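PDB 2PYX: tryptophan halogenase from Shewanella frigidimarina, which probably acts as an FAD-dependent monooxygenase-type enzyme that halogenates tryptophan or a related substrate. Local coordinates for residues A[396-410]-A[455-469]. Sequence-based numbering, arbitrary orientation.
Sequences RYQQHWQQIIDFLKL and YKEALFPAASFQYVL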
loop_
_atom_site.group_PDB
_atom_site.type_symbol
_atom_site.label_atom_id
_atom_site.label_comp_id
_atom_site.label_asym_id
_atom_site.label_seq_id
_atom_site.Cartn_x
_atom_site.Cartn_y
_atom_site.Cartn_z
ATOM N N ARG A 396 0.354 -1.893 17.941
ATOM C CA ARG A 396 0.116 -0.977 16.813
ATOM C C ARG A 396 -0.121 -1.764 15.534
ATOM O O ARG A 396 -1.014 -1.413 14.740
ATOM C CB ARG A 396 1.279 0.019 16.596
ATOM C CG ARG A 396 1.049 1.049 15.519
ATOM C CD ARG A 396 -0.107 2.012 15.764
ATOM N NE ARG A 396 0.070 2.801 16.994
ATOM C CZ ARG A 396 0.953 3.783 17.163
ATOM N NH1 ARG A 396 1.774 4.148 16.222
ATOM N NH2 ARG A 396 1.009 4.414 18.325
ATOM N N TYR A 397 0.651 -2.823 15.338
ATOM C CA TYR A 397 0.466 -3.735 14.190
ATOM C C TYR A 397 -0.943 -4.302 14.142
ATOM O O TYR A 397 -1.603 -4.308 13.068
ATOM C CB TYR A 397 1.503 -4.829 14.288
ATOM C CG TYR A 397 1.248 -6.085 13.532
ATOM C CD1 TYR A 397 1.706 -6.237 12.231
ATOM C CD2 TYR A 397 0.598 -7.151 14.117
ATOM C CE1 TYR A 397 1.496 -7.445 11.515
ATOM C CE2 TYR A 397 0.390 -8.340 13.429
ATOM C CZ TYR A 397 0.809 -8.470 12.109
ATOM O OH TYR A 397 0.644 -9.662 11.396
ATOM N N GLN A 398 -1.433 -4.722 15.311
ATOM C CA GLN A 398 -2.800 -5.259 15.425
ATOM C C GLN A 398 -3.848 -4.173 15.101
ATOM O O GLN A 398 -4.871 -4.426 14.410
ATOM C CB GLN A 398 -2.982 -5.843 16.816
ATOM C CG GLN A 398 -2.196 -7.122 16.984
ATOM C CD GLN A 398 -1.869 -7.476 18.424
ATOM O OE1 GLN A 398 -2.283 -6.766 19.365
ATOM N NE2 GLN A 398 -1.107 -8.578 18.601
ATOM N N GLN A 399 -3.623 -2.950 15.576
ATOM C CA GLN A 399 -4.492 -1.806 15.237
ATOM C C GLN A 399 -4.497 -1.605 13.704
ATOM O O GLN A 399 -5.535 -1.420 13.076
ATOM C CB GLN A 399 -4.013 -0.510 15.894
ATOM C CG GLN A 399 -4.120 -0.453 17.422
ATOM C CD GLN A 399 -5.533 -0.255 17.968
ATOM O OE1 GLN A 399 -6.521 -0.191 17.229
ATOM N NE2 GLN A 399 -5.619 -0.131 19.295
ATOM N N HIS A 400 -3.320 -1.598 13.104
ATOM C CA HIS A 400 -3.207 -1.423 11.633
ATOM C C HIS A 400 -3.975 -2.466 10.872
ATOM O O HIS A 400 -4.721 -2.127 9.942
ATOM C CB HIS A 400 -1.771 -1.434 11.178
ATOM C CG HIS A 400 -1.011 -0.198 11.555
ATOM N ND1 HIS A 400 -1.601 1.042 11.695
ATOM C CD2 HIS A 400 0.321 -0.012 11.740
ATOM C CE1 HIS A 400 -0.655 1.935 11.975
ATOM N NE2 HIS A 400 0.515 1.318 12.019
ATOM N N TRP A 401 -3.811 -3.720 11.260
ATOM C CA TRP A 401 -4.504 -4.820 10.532
ATOM C C TRP A 401 -6.006 -4.744 10.721
ATOM O O TRP A 401 -6.771 -4.966 9.783
ATOM C CB TRP A 401 -3.896 -6.188 10.860
ATOM C CG TRP A 401 -2.764 -6.500 9.946
ATOM C CD1 TRP A 401 -1.408 -6.431 10.211
ATOM C CD2 TRP A 401 -2.882 -6.901 8.593
ATOM N NE1 TRP A 401 -0.703 -6.806 9.098
ATOM C CE2 TRP A 401 -1.595 -7.130 8.097
ATOM C CE3 TRP A 401 -3.985 -7.158 7.760
ATOM C CZ2 TRP A 401 -1.380 -7.533 6.782
ATOM C CZ3 TRP A 401 -3.748 -7.577 6.458
ATOM C CH2 TRP A 401 -2.462 -7.751 5.996
ATOM N N GLN A 402 -6.468 -4.408 11.908
ATOM C CA GLN A 402 -7.923 -4.231 12.092
ATOM C C GLN A 402 -8.414 -3.115 11.176
ATOM O O GLN A 402 -9.470 -3.252 10.562
ATOM C CB GLN A 402 -8.288 -3.967 13.557
ATOM C CG GLN A 402 -9.771 -3.612 13.776
ATOM C CD GLN A 402 -10.146 -3.355 15.256
ATOM O OE1 GLN A 402 -10.770 -4.189 15.910
ATOM N NE2 GLN A 402 -9.775 -2.185 15.768
ATOM N N GLN A 403 -7.679 -2.009 11.099
ATOM C CA GLN A 403 -8.063 -0.890 10.265
ATOM C C GLN A 403 -8.049 -1.267 8.805
ATOM O O GLN A 403 -8.957 -0.856 8.056
ATOM C CB GLN A 403 -7.155 0.302 10.478
ATOM C CG GLN A 403 -7.764 1.542 9.887
ATOM C CD GLN A 403 -6.859 2.733 9.818
ATOM O OE1 GLN A 403 -5.725 2.663 9.347
ATOM N NE2 GLN A 403 -7.426 3.902 10.210
ATOM N N ILE A 404 -7.052 -2.035 8.364
ATOM C CA ILE A 404 -6.965 -2.425 6.950
ATOM C C ILE A 404 -8.182 -3.287 6.619
ATOM O O ILE A 404 -8.862 -3.078 5.625
ATOM C CB ILE A 404 -5.657 -3.195 6.691
ATOM C CG1 ILE A 404 -4.468 -2.246 6.687
ATOM C CG2 ILE A 404 -5.766 -3.968 5.392
ATOM C CD1 ILE A 404 -3.168 -2.914 6.888
ATOM N N ILE A 405 -8.485 -4.280 7.447
ATOM C CA ILE A 405 -9.579 -5.180 7.137
ATOM C C ILE A 405 -10.903 -4.395 7.078
ATOM O O ILE A 405 -11.737 -4.548 6.162
ATOM C CB ILE A 405 -9.656 -6.368 8.091
ATOM C CG1 ILE A 405 -8.387 -7.221 8.014
ATOM C CG2 ILE A 405 -10.910 -7.225 7.774
ATOM C CD1 ILE A 405 -8.079 -7.726 6.633
ATOM N N ASP A 406 -11.091 -3.516 8.049
ATOM C CA ASP A 406 -12.331 -2.772 8.119
ATOM C C ASP A 406 -12.442 -1.801 6.943
ATOM O O ASP A 406 -13.515 -1.634 6.354
ATOM C CB ASP A 406 -12.413 -1.959 9.426
ATOM C CG ASP A 406 -12.706 -2.813 10.633
ATOM O OD1 ASP A 406 -12.903 -4.051 10.517
ATOM O OD2 ASP A 406 -12.750 -2.198 11.753
ATOM N N PHE A 407 -11.341 -1.134 6.616
ATOM C CA PHE A 407 -11.355 -0.155 5.528
ATOM C C PHE A 407 -11.637 -0.850 4.193
ATOM O O PHE A 407 -12.448 -0.380 3.389
ATOM C CB PHE A 407 -10.053 0.663 5.471
ATOM C CG PHE A 407 -10.068 1.739 4.411
ATOM C CD1 PHE A 407 -11.125 2.624 4.312
ATOM C CD2 PHE A 407 -9.033 1.845 3.499
ATOM C CE1 PHE A 407 -11.131 3.630 3.329
ATOM C CE2 PHE A 407 -9.026 2.847 2.537
ATOM C CZ PHE A 407 -10.078 3.729 2.454
ATOM N N LEU A 408 -10.948 -1.961 3.939
ATOM C CA LEU A 408 -11.213 -2.718 2.704
ATOM C C LEU A 408 -12.639 -3.204 2.667
ATOM O O LEU A 408 -13.338 -3.030 1.686
ATOM C CB LEU A 408 -10.250 -3.879 2.573
ATOM C CG LEU A 408 -8.916 -3.533 1.907
ATOM C CD1 LEU A 408 -8.170 -2.362 2.539
ATOM C CD2 LEU A 408 -8.026 -4.773 1.820
ATOM N N LYS A 409 -13.105 -3.795 3.768
ATOM C CA LYS A 409 -14.480 -4.317 3.804
ATOM C C LYS A 409 -15.514 -3.222 3.543
ATOM O O LYS A 409 -16.546 -3.468 2.894
ATOM C CB LYS A 409 -14.745 -4.988 5.140
ATOM C CG LYS A 409 -16.153 -5.584 5.286
ATOM C CD LYS A 409 -16.436 -6.685 4.201
ATOM C CE LYS A 409 -17.774 -7.348 4.468
ATOM N NZ LYS A 409 -17.946 -8.685 3.763
ATOM N N LEU A 410 -15.266 -2.013 4.056
ATOM C CA LEU A 410 -16.152 -0.864 3.809
ATOM C C LEU A 410 -16.474 -0.700 2.323
ATOM O O LEU A 410 -17.569 -0.318 1.969
ATOM C CB LEU A 410 -15.479 0.437 4.316
ATOM C CG LEU A 410 -16.308 1.733 4.174
ATOM C CD1 LEU A 410 -17.564 1.704 4.970
ATOM C CD2 LEU A 410 -15.475 2.970 4.593
ATOM N N TYR A 455 -5.556 6.049 18.381
ATOM C CA TYR A 455 -4.109 5.843 18.490
ATOM C C TYR A 455 -3.373 6.704 17.480
ATOM O O TYR A 455 -3.922 7.199 16.482
ATOM C CB TYR A 455 -3.761 4.339 18.314
ATOM C CG TYR A 455 -4.280 3.767 17.008
ATOM C CD1 TYR A 455 -5.539 3.208 16.941
ATOM C CD2 TYR A 455 -3.508 3.776 15.848
ATOM C CE1 TYR A 455 -6.045 2.707 15.755
ATOM C CE2 TYR A 455 -4.014 3.267 14.645
ATOM C CZ TYR A 455 -5.263 2.726 14.611
ATOM O OH TYR A 455 -5.790 2.244 13.448
ATOM N N LYS A 456 -2.086 6.896 17.744
ATOM C CA LYS A 456 -1.251 7.754 16.935
ATOM C C LYS A 456 -0.897 7.072 15.610
ATOM O O LYS A 456 -0.826 5.842 15.506
ATOM C CB LYS A 456 0.031 8.101 17.723
ATOM C CG LYS A 456 -0.261 9.025 18.884
ATOM C CD LYS A 456 0.729 8.933 20.063
ATOM C CE LYS A 456 2.125 9.312 19.698
ATOM N NZ LYS A 456 2.989 9.387 20.936
ATOM N N GLU A 457 -0.688 7.894 14.589
ATOM C CA GLU A 457 -0.078 7.456 13.354
ATOM C C GLU A 457 -0.815 6.313 12.657
ATOM O O GLU A 457 -0.227 5.347 12.209
ATOM C CB GLU A 457 1.368 7.077 13.578
ATOM C CG GLU A 457 2.224 8.238 14.004
ATOM C CD GLU A 457 3.575 7.705 14.435
ATOM O OE1 GLU A 457 3.652 7.075 15.534
ATOM O OE2 GLU A 457 4.516 7.854 13.642
ATOM N N ALA A 458 -2.121 6.483 12.509
ATOM C CA ALA A 458 -2.885 5.501 11.782
ATOM C C ALA A 458 -2.433 5.387 10.338
ATOM O O ALA A 458 -1.987 6.351 9.715
ATOM C CB ALA A 458 -4.337 5.846 11.816
ATOM N N LEU A 459 -2.573 4.191 9.761
ATOM C CA LEU A 459 -2.237 4.005 8.367
ATOM C C LEU A 459 -3.176 4.783 7.459
ATOM O O LEU A 459 -2.719 5.443 6.524
ATOM C CB LEU A 459 -2.337 2.524 7.992
ATOM C CG LEU A 459 -1.141 1.588 7.998
ATOM C CD1 LEU A 459 -1.544 0.367 7.180
ATOM C CD2 LEU A 459 0.147 2.188 7.452
ATOM N N PHE A 460 -4.463 4.689 7.725
ATOM C CA PHE A 460 -5.466 5.481 6.999
ATOM C C PHE A 460 -6.062 6.533 7.915
ATOM O O PHE A 460 -6.632 6.221 8.960
ATOM C CB PHE A 460 -6.617 4.588 6.489
ATOM C CG PHE A 460 -6.186 3.474 5.591
ATOM C CD1 PHE A 460 -5.880 3.708 4.262
ATOM C CD2 PHE A 460 -6.122 2.160 6.060
ATOM C CE1 PHE A 460 -5.493 2.654 3.450
ATOM C CE2 PHE A 460 -5.740 1.136 5.244
ATOM C CZ PHE A 460 -5.410 1.375 3.951
ATOM N N PRO A 461 -6.033 7.814 7.485
ATOM C CA PRO A 461 -6.718 8.823 8.259
ATOM C C PRO A 461 -8.181 8.802 7.989
ATOM O O PRO A 461 -8.607 8.144 6.992
ATOM C CB PRO A 461 -6.128 10.134 7.722
ATOM C CG PRO A 461 -5.778 9.852 6.382
ATOM C CD PRO A 461 -5.417 8.374 6.288
ATOM N N ALA A 462 -8.926 9.528 8.819
ATOM C CA ALA A 462 -10.373 9.642 8.713
ATOM C C ALA A 462 -10.737 10.037 7.290
ATOM O O ALA A 462 -11.742 9.592 6.799
ATOM C CB ALA A 462 -10.944 10.645 9.706
ATOM N N ALA A 463 -9.944 10.893 6.637
ATOM C CA ALA A 463 -10.301 11.350 5.287
ATOM C C ALA A 463 -10.485 10.187 4.337
ATOM O O ALA A 463 -11.326 10.244 3.458
ATOM C CB ALA A 463 -9.297 12.316 4.726
ATOM N N SER A 464 -9.692 9.151 4.481
ATOM C CA SER A 464 -9.827 7.992 3.586
ATOM C C SER A 464 -11.182 7.350 3.721
ATOM O O SER A 464 -11.822 6.947 2.722
ATOM C CB SER A 464 -8.742 6.966 3.866
ATOM O OG SER A 464 -7.519 7.440 3.326
ATOM N N PHE A 465 -11.660 7.278 4.953
ATOM C CA PHE A 465 -12.973 6.740 5.215
ATOM C C PHE A 465 -14.037 7.645 4.632
ATOM O O PHE A 465 -15.026 7.172 4.057
ATOM C CB PHE A 465 -13.176 6.505 6.704
ATOM C CG PHE A 465 -12.366 5.364 7.235
ATOM C CD1 PHE A 465 -11.037 5.544 7.573
ATOM C CD2 PHE A 465 -12.913 4.092 7.330
ATOM C CE1 PHE A 465 -10.278 4.473 8.039
ATOM C CE2 PHE A 465 -12.168 3.026 7.782
ATOM C CZ PHE A 465 -10.842 3.222 8.144
ATOM N N GLN A 466 -13.870 8.954 4.746
ATOM C CA GLN A 466 -14.817 9.884 4.135
ATOM C C GLN A 466 -14.856 9.736 2.622
ATOM O O GLN A 466 -15.924 9.717 2.010
ATOM C CB GLN A 466 -14.423 11.325 4.486
ATOM C CG GLN A 466 -14.469 11.613 5.991
ATOM C CD GLN A 466 -13.884 12.965 6.365
ATOM O OE1 GLN A 466 -13.169 13.595 5.564
ATOM N NE2 GLN A 466 -14.224 13.438 7.575
ATOM N N TYR A 467 -13.690 9.629 2.006
ATOM C CA TYR A 467 -13.645 9.554 0.542
ATOM C C TYR A 467 -14.374 8.314 0.033
ATOM O O TYR A 467 -15.061 8.369 -0.980
ATOM C CB TYR A 467 -12.224 9.520 0.026
ATOM C CG TYR A 467 -11.520 10.828 0.014
ATOM C CD1 TYR A 467 -12.050 11.932 -0.679
ATOM C CD2 TYR A 467 -10.279 10.967 0.605
ATOM C CE1 TYR A 467 -11.334 13.161 -0.732
ATOM C CE2 TYR A 467 -9.556 12.208 0.522
ATOM C CZ TYR A 467 -10.111 13.285 -0.131
ATOM O OH TYR A 467 -9.387 14.481 -0.211
ATOM N N VAL A 468 -14.184 7.175 0.702
ATOM C CA VAL A 468 -14.861 5.949 0.293
ATOM C C VAL A 468 -16.344 6.015 0.640
ATOM O O VAL A 468 -17.203 5.750 -0.219
ATOM C CB VAL A 468 -14.174 4.690 0.871
ATOM C CG1 VAL A 468 -15.019 3.424 0.585
ATOM C CG2 VAL A 468 -12.792 4.532 0.254
ATOM N N LEU A 469 -16.677 6.349 1.880
ATOM C CA LEU A 469 -18.066 6.356 2.315
ATOM C C LEU A 469 -18.914 7.234 1.398
ATOM O O LEU A 469 -19.979 6.831 0.939
ATOM C CB LEU A 469 -18.152 6.840 3.764
ATOM C CG LEU A 469 -19.440 6.628 4.532
ATOM C CD1 LEU A 469 -19.731 5.161 4.771
ATOM C CD2 LEU A 469 -19.400 7.318 5.880
HETATM O O HOH W 1 1.769 3.753 13.297
HETATM O O HOH W 2 -4.008 2.221 11.471
#
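With CG anti to the backbone N (chi1 -165°) and the chain extended beyond it, Q403 reaches from helix 383-413 to the backbone of F460; F407 CG, likewise anti to its backbone N, brings the ring against both F460 and F465. The Q403 amide pairs with both backbone polar groups of F460. OE1 accepts from F460 N at 2.9 Å, the donor tilted 30° from the carbonyl plane, while NE2 donates a hydrogen bond to an in-plane lone pair of F460 O at 2.8 Å. A water adds a second donor to Q403 OE1 and also joins H400 ND1, Y455 OH and L459 N. Replaced by an alanine, Q403 would lose its amide, which would probably leave F460 N and O without these partners and the water with one ligand fewer. In what is probably a flavin-dependent tryptophan halogenase, the loop 455-461 runs along helix 383-413, and helical residues 462-469 then run nearly parallel to 396-410, their axes 19° apart. F407, F460 and F465 form an aromatic cluster: CD2 of F407 sits over the centre of the F460 face, 3.6 Å from F460 CE1, and the F407 edge meets the F465 face, centroids 4.8 Å apart. F407 also lies beside E361, predicted to bind L-tryptophan, which places the cluster near the probable substrate site. V468 CG2 packs on F407 CZ. Toward the helix's earlier turns, L459 CG rests over one face of the H400 imidazole, Q399 CB lies over the Y455 ring, and R396 NH1 makes a long salt bridge of 3.5 Å to E457 OE1.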